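PDB 3JPZ: lombricine kinase from Urechis caupo, which catalyses, as a phosphagen kinase of the ATP:guanido phosphotransferase family, the reversible transfer of a phosphoryl group between ATP and lombricine. Local coordinates for residues 284-287 / 288-291; 358-361 / 362-365. All blocks are in the same frame, centred on the assembly; numbering follows the deposited sequence.

Contact 1 (284-287 / 288-291)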
ATOM      1  N   VAL A 284      31.558  13.896  -8.162  1.00 11.22           N
ATOM      2  CA  VAL A 284      32.631  14.840  -8.444  1.00 10.86           C
ATOM      3  C   VAL A 284      32.875  15.787  -7.279  1.00 11.89           C
ATOM      4  O   VAL A 284      31.945  16.369  -6.716  1.00 11.78           O
ATOM      5  CB  VAL A 284      32.364  15.632  -9.750  1.00 10.43           C
ATOM      6  CG1 VAL A 284      31.009  16.307  -9.706  1.00 10.48           C
ATOM      7  CG2 VAL A 284      33.484  16.641  -9.999  1.00 13.71           C
ATOM      8  N   GLN A 285      34.147  15.928  -6.925  1.00 10.76           N
ATOM      9  CA  GLN A 285      34.549  16.767  -5.810  1.00 11.36           C
ATOM     10  C   GLN A 285      34.677  18.227  -6.235  1.00 13.78           C
ATOM     11  O   GLN A 285      35.386  18.549  -7.188  1.00 21.07           O
ATOM     12  CB  GLN A 285      35.875  16.261  -5.253  1.00 10.90           C
ATOM     13  CG  GLN A 285      36.236  16.818  -3.888  1.00 11.56           C
ATOM     14  CD  GLN A 285      37.390  16.076  -3.262  1.00 19.51           C
ATOM     15  OE1 GLN A 285      37.360  15.746  -2.077  1.00 20.60           O
ATOM     16  NE2 GLN A 285      38.408  15.791  -4.061  1.00 12.57           N
ATOM     17  N   LEU A 286      33.998  19.106  -5.502  1.00 15.10           N
ATOM     18  CA  LEU A 286      33.945  20.519  -5.823  1.00 16.16           C
ATOM     19  C   LEU A 286      34.111  21.351  -4.559  1.00 11.48           C
ATOM     20  O   LEU A 286      33.173  21.994  -4.103  1.00 12.70           O
ATOM     21  CB  LEU A 286      32.599  20.847  -6.464  1.00 11.19           C
ATOM     22  CG  LEU A 286      32.254  20.064  -7.731  1.00 11.21           C
ATOM     23  CD1 LEU A 286      30.808  20.309  -8.128  1.00 19.05           C
ATOM     24  CD2 LEU A 286      33.203  20.442  -8.856  1.00 15.00           C
ATOM     25  N   HIS A 287      35.306  21.339  -3.996  1.00 14.46           N
ATOM     26  CA  HIS A 287      35.550  22.052  -2.750  1.00 19.95           C
ATOM     27  C   HIS A 287      35.148  23.517  -2.862  1.00 12.01           C
ATOM     28  O   HIS A 287      34.347  24.013  -2.083  1.00 19.49           O
ATOM     29  CB  HIS A 287      37.023  21.939  -2.349  1.00 18.58           C
ATOM     30  CG  HIS A 287      37.445  20.547  -1.992  1.00 14.84           C
ATOM     31  ND1 HIS A 287      36.863  19.831  -0.967  1.00 18.45           N
ATOM     32  CD2 HIS A 287      38.402  19.742  -2.514  1.00 11.42           C
ATOM     33  CE1 HIS A 287      37.437  18.644  -0.880  1.00 11.83           C
ATOM     34  NE2 HIS A 287      38.377  18.568  -1.804  1.00 11.51           N
ATOM     35  N   GLN A 288      35.688  24.195  -3.860  1.00 14.09           N
ATOM     36  CA  GLN A 288      35.557  25.640  -3.967  1.00 29.22           C
ATOM     37  C   GLN A 288      34.236  26.043  -4.587  1.00 19.36           C
ATOM     38  O   GLN A 288      33.600  26.999  -4.154  1.00 12.16           O
ATOM     39  CB  GLN A 288      36.709  26.200  -4.802  1.00 28.48           C
ATOM     40  CG  GLN A 288      38.058  26.002  -4.156  1.00 26.12           C
ATOM     41  CD  GLN A 288      38.037  26.399  -2.700  1.00 28.78           C
ATOM     42  OE1 GLN A 288      37.743  27.547  -2.365  1.00 37.25           O
ATOM     43  NE2 GLN A 288      38.329  25.446  -1.817  1.00 43.42           N
ATOM     44  N   LEU A 289      33.816  25.295  -5.596  1.00 11.52           N
ATOM     45  CA  LEU A 289      32.697  25.718  -6.433  1.00 12.07           C
ATOM     46  C   LEU A 289      31.383  25.623  -5.667  1.00 11.84           C
ATOM     47  O   LEU A 289      30.461  26.407  -5.889  1.00 12.64           O
ATOM     48  CB  LEU A 289      32.640  24.878  -7.707  1.00 16.25           C
ATOM     49  CG  LEU A 289      31.622  25.352  -8.741  1.00 10.90           C
ATOM     50  CD1 LEU A 289      31.917  26.793  -9.143  1.00 13.05           C
ATOM     51  CD2 LEU A 289      31.616  24.440  -9.952  1.00 18.25           C
ATOM     52  N   SER A 290      31.312  24.660  -4.758  1.00 21.38           N
ATOM     53  CA  SER A 290      30.122  24.454  -3.951  1.00 24.34           C
ATOM     54  C   SER A 290      29.948  25.565  -2.918  1.00 26.05           C
ATOM     55  O   SER A 290      28.873  25.725  -2.343  1.00 26.70           O
ATOM     56  CB  SER A 290      30.202  23.116  -3.233  1.00 30.93           C
ATOM     57  OG  SER A 290      31.381  23.032  -2.458  1.00 23.32           O
ATOM     58  N   LYS A 291      31.014  26.316  -2.671  1.00 21.64           N
ATOM     59  CA  LYS A 291      30.933  27.474  -1.791  1.00 14.41           C
ATOM     60  C   LYS A 291      30.649  28.730  -2.604  1.00 20.63           C
ATOM     61  O   LYS A 291      30.422  29.805  -2.045  1.00 15.96           O
ATOM     62  CB  LYS A 291      32.233  27.655  -1.010  1.00 25.46           C
ATOM     63  CG  LYS A 291      32.753  26.393  -0.350  1.00 24.21           C
ATOM     64  CD  LYS A 291      34.044  26.666   0.426  1.00 31.17           C
ATOM     65  CE  LYS A 291      34.867  25.396   0.646  1.00 41.48           C
ATOM     66  NZ  LYS A 291      34.044  24.214   1.039  1.00 38.93           N
TER
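With chi1 at 56°, Ser290 sets its OG between its own backbone N and carbonyl carbon, facing back toward the carbonyl of Leu286, while Lys291 (chi1 -48°) starts its chain beside its backbone N and near the carbonyl of His287. The motif is a turn from strand 279-285 of the antiparallel sheet into a 3-10 segment, 289-291, in which Leu286 O accepts from Ser290 twice. The main link is the hydrogen bond from Ser290 OG to Leu286 O, 2.6 Å long and close to the C=O axis, with a C=O...donor angle of 163°. Ser290 N, four residues on from Leu286, adds a weak bond of the alpha-turn type to Leu286 O at 3.3 Å. On the apolar side, Leu286 CB lies 4.2 Å from Leu289 CB. Both leucines also pack on Phe295 of helix 295-301, and Leu289 reaches Leu347 and Leu354 of helix 333-355. Glu351 of that helix accepts from the backbone N of Gln288 and of Leu289, tying the start of the turn to the helix. His287 turns its ring away from the 3-10 segment, its ND1 hydrogen-bonded to Asp319, with which the Lys291 ammonium makes a long, weak ion pair. The Lys291 chain curls round His287 O, with CG 3.3 Å away near the carbonyl plane and CE 3.1 Å away to one side of it.

Contact 2 (358-361 / 362-365)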
ATOM      1  N   LYS A 358      41.081  32.481  -8.928  1.00 20.81           N
ATOM      2  CA  LYS A 358      40.607  33.288 -10.051  1.00 14.33           C
ATOM      3  C   LYS A 358      39.086  33.453 -10.035  1.00 14.39           C
ATOM      4  O   LYS A 358      38.380  32.724  -9.344  1.00 18.33           O
ATOM      5  CB  LYS A 358      41.032  32.655 -11.380  1.00 39.88           C
ATOM      6  CG  LYS A 358      42.530  32.686 -11.652  1.00 54.61           C
ATOM      7  CD  LYS A 358      42.859  32.029 -12.990  1.00 63.38           C
ATOM      8  CE  LYS A 358      44.350  32.073 -13.296  1.00 69.23           C
ATOM      9  NZ  LYS A 358      44.683  31.346 -14.557  1.00 75.92           N
ATOM     10  N   SER A 359      38.591  34.428 -10.789  1.00 31.51           N
ATOM     11  CA  SER A 359      37.155  34.632 -10.936  1.00 26.56           C
ATOM     12  C   SER A 359      36.623  33.665 -11.985  1.00 31.55           C
ATOM     13  O   SER A 359      37.256  33.462 -13.016  1.00 34.76           O
ATOM     14  CB  SER A 359      36.865  36.075 -11.356  1.00 33.35           C
ATOM     15  OG  SER A 359      35.472  36.298 -11.509  1.00 37.05           O
ATOM     16  N   ILE A 360      35.473  33.055 -11.715  1.00 29.83           N
ATOM     17  CA  ILE A 360      34.839  32.172 -12.690  1.00 28.33           C
ATOM     18  C   ILE A 360      33.718  32.894 -13.421  1.00 23.98           C
ATOM     19  O   ILE A 360      32.889  32.265 -14.072  1.00 20.54           O
ATOM     20  CB  ILE A 360      34.230  30.917 -12.034  1.00 21.29           C
ATOM     21  CG1 ILE A 360      33.135  31.312 -11.044  1.00 13.89           C
ATOM     22  CG2 ILE A 360      35.300  30.096 -11.353  1.00 19.74           C
ATOM     23  CD1 ILE A 360      32.146  30.190 -10.763  1.00 27.02           C
ATOM     24  N   ASP A 361      33.683  34.214 -13.297  1.00 17.15           N
ATOM     25  CA  ASP A 361      32.636  35.004 -13.925  1.00 23.40           C
ATOM     26  C   ASP A 361      32.561  34.763 -15.433  1.00 26.65           C
ATOM     27  O   ASP A 361      31.484  34.814 -16.017  1.00 32.45           O
ATOM     28  CB  ASP A 361      32.848  36.489 -13.628  1.00 41.88           C
ATOM     29  CG  ASP A 361      32.654  36.817 -12.159  1.00 44.63           C
ATOM     30  OD1 ASP A 361      32.213  35.921 -11.405  1.00 40.02           O
ATOM     31  OD2 ASP A 361      32.939  37.966 -11.762  1.00 47.84           O
ATOM     32  N   ASP A 362      33.698  34.496 -16.065  0.70 32.54           N
ATOM     33  CA  ASP A 362      33.716  34.287 -17.510  0.70 31.38           C
ATOM     34  C   ASP A 362      33.473  32.824 -17.887  0.70 27.56           C
ATOM     35  O   ASP A 362      33.333  32.497 -19.063  0.70 28.38           O
ATOM     36  CB  ASP A 362      35.035  34.783 -18.115  0.70 37.54           C
ATOM     37  CG  ASP A 362      36.217  33.901 -17.755  0.70 40.99           C
ATOM     38  OD1 ASP A 362      36.236  33.336 -16.640  0.70 38.75           O
ATOM     39  OD2 ASP A 362      37.136  33.781 -18.595  0.70 50.11           O
ATOM     40  N   LEU A 363      33.424  31.949 -16.888  1.00 22.06           N
ATOM     41  CA  LEU A 363      33.140  30.534 -17.123  1.00 22.93           C
ATOM     42  C   LEU A 363      31.686  30.187 -16.829  1.00 30.22           C
ATOM     43  O   LEU A 363      31.130  29.252 -17.416  1.00 26.91           O
ATOM     44  CB  LEU A 363      34.051  29.663 -16.258  1.00 21.90           C
ATOM     45  CG  LEU A 363      35.546  29.938 -16.397  1.00 28.13           C
ATOM     46  CD1 LEU A 363      36.341  28.975 -15.528  1.00 33.84           C
ATOM     47  CD2 LEU A 363      35.978  29.842 -17.859  1.00 36.00           C
ATOM     48  N   ILE A 364      31.075  30.934 -15.914  1.00 16.98           N
ATOM     49  CA  ILE A 364      29.678  30.714 -15.569  1.00 40.04           C
ATOM     50  C   ILE A 364      28.832  30.774 -16.831  1.00 35.51           C
ATOM     51  O   ILE A 364      28.956  31.715 -17.613  1.00 33.84           O
ATOM     52  CB  ILE A 364      29.168  31.778 -14.581  1.00 40.78           C
ATOM     53  CG1 ILE A 364      29.846  31.607 -13.222  1.00 38.80           C
ATOM     54  CG2 ILE A 364      27.658  31.681 -14.414  1.00 44.19           C
ATOM     55  CD1 ILE A 364      30.057  32.915 -12.489  1.00 32.27           C
ATOM     56  N   PRO A 365      27.973  29.764 -17.040  1.00 25.80           N
ATOM     57  CA  PRO A 365      27.055  29.837 -18.180  1.00 17.77           C
ATOM     58  C   PRO A 365      26.244  31.131 -18.097  1.00 29.45           C
ATOM     59  O   PRO A 365      25.569  31.378 -17.086  1.00 16.49           O
ATOM     60  CB  PRO A 365      26.154  28.613 -17.995  1.00 30.99           C
ATOM     61  CG  PRO A 365      26.934  27.683 -17.122  1.00 38.02           C
ATOM     62  CD  PRO A 365      27.761  28.550 -16.231  1.00 38.50           C
TER
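This is a local contact at the protein surface, a type I beta turn with an alpha turn added, in the C-terminal tail that follows helix 333-355; it joins backbone hydrogen bonding to a small apolar pairing. The carbonyl oxygen of Ile360 is its focus, since two successive amides donate to it. Leu363 N closes the beta turn round Asp361 and Asp362, 2.9 Å from Ile360 O and from above the carbonyl plane, 63° out of it. Ile364 N closes the alpha turn nearly end-on, also 2.9 Å from Ile360 O, with a C=O...donor angle of 173°. Just upstream, Ser359 OG accepts from Asp361 N at 3.3 Å, an ST turn that runs straight into the beta turn. The side chains of Ile360 and Ile364 cross at about a right angle, and Ile360 CD1 meets Ile364 CG1 at 3.7 Å. A chi1 of -68° places Ile364 CG1 near Ile360 O (3.2 Å), on the other side of the carbonyl plane from Leu363 N, and Ile364 CD1 goes on to lie 3.6 Å from Asp361 CA. Asp361 runs alongside Ile364, pointing the same way. The apolar face of the turn is directed at the protein body: Ile360 packs against Met350, Ala353 and Leu354 of helix 333-355, and both isoleucines touch Ile298 of helix 295-301.

Overall arrangement
Contacts 1 and 2 lie in series along the chain, separated by helices 295-301 and 333-355 and the two strands between those helices, yet their centres are only 14 Å apart. They meet directly where Leu289 CD1 packs 3.8 Å from Ile360 CD1, and Ile298 and Leu354 touch both of these residues, giving one apolar patch that joins the turn after strand 279-285 to the C-terminal tail. Contact 1 is nearer the nucleotide site: the side chain of Leu286 is about 10 Å from that of Thr309, distant in sequence, which binds ADP in a structure of this protein, though no ADP is bound to this chain here. Val282, predicted to bind ATP, is about 8 Å from Leu286 between side chains, but only four residues earlier on the same strand. Contact 2 lies away from the annotated sites.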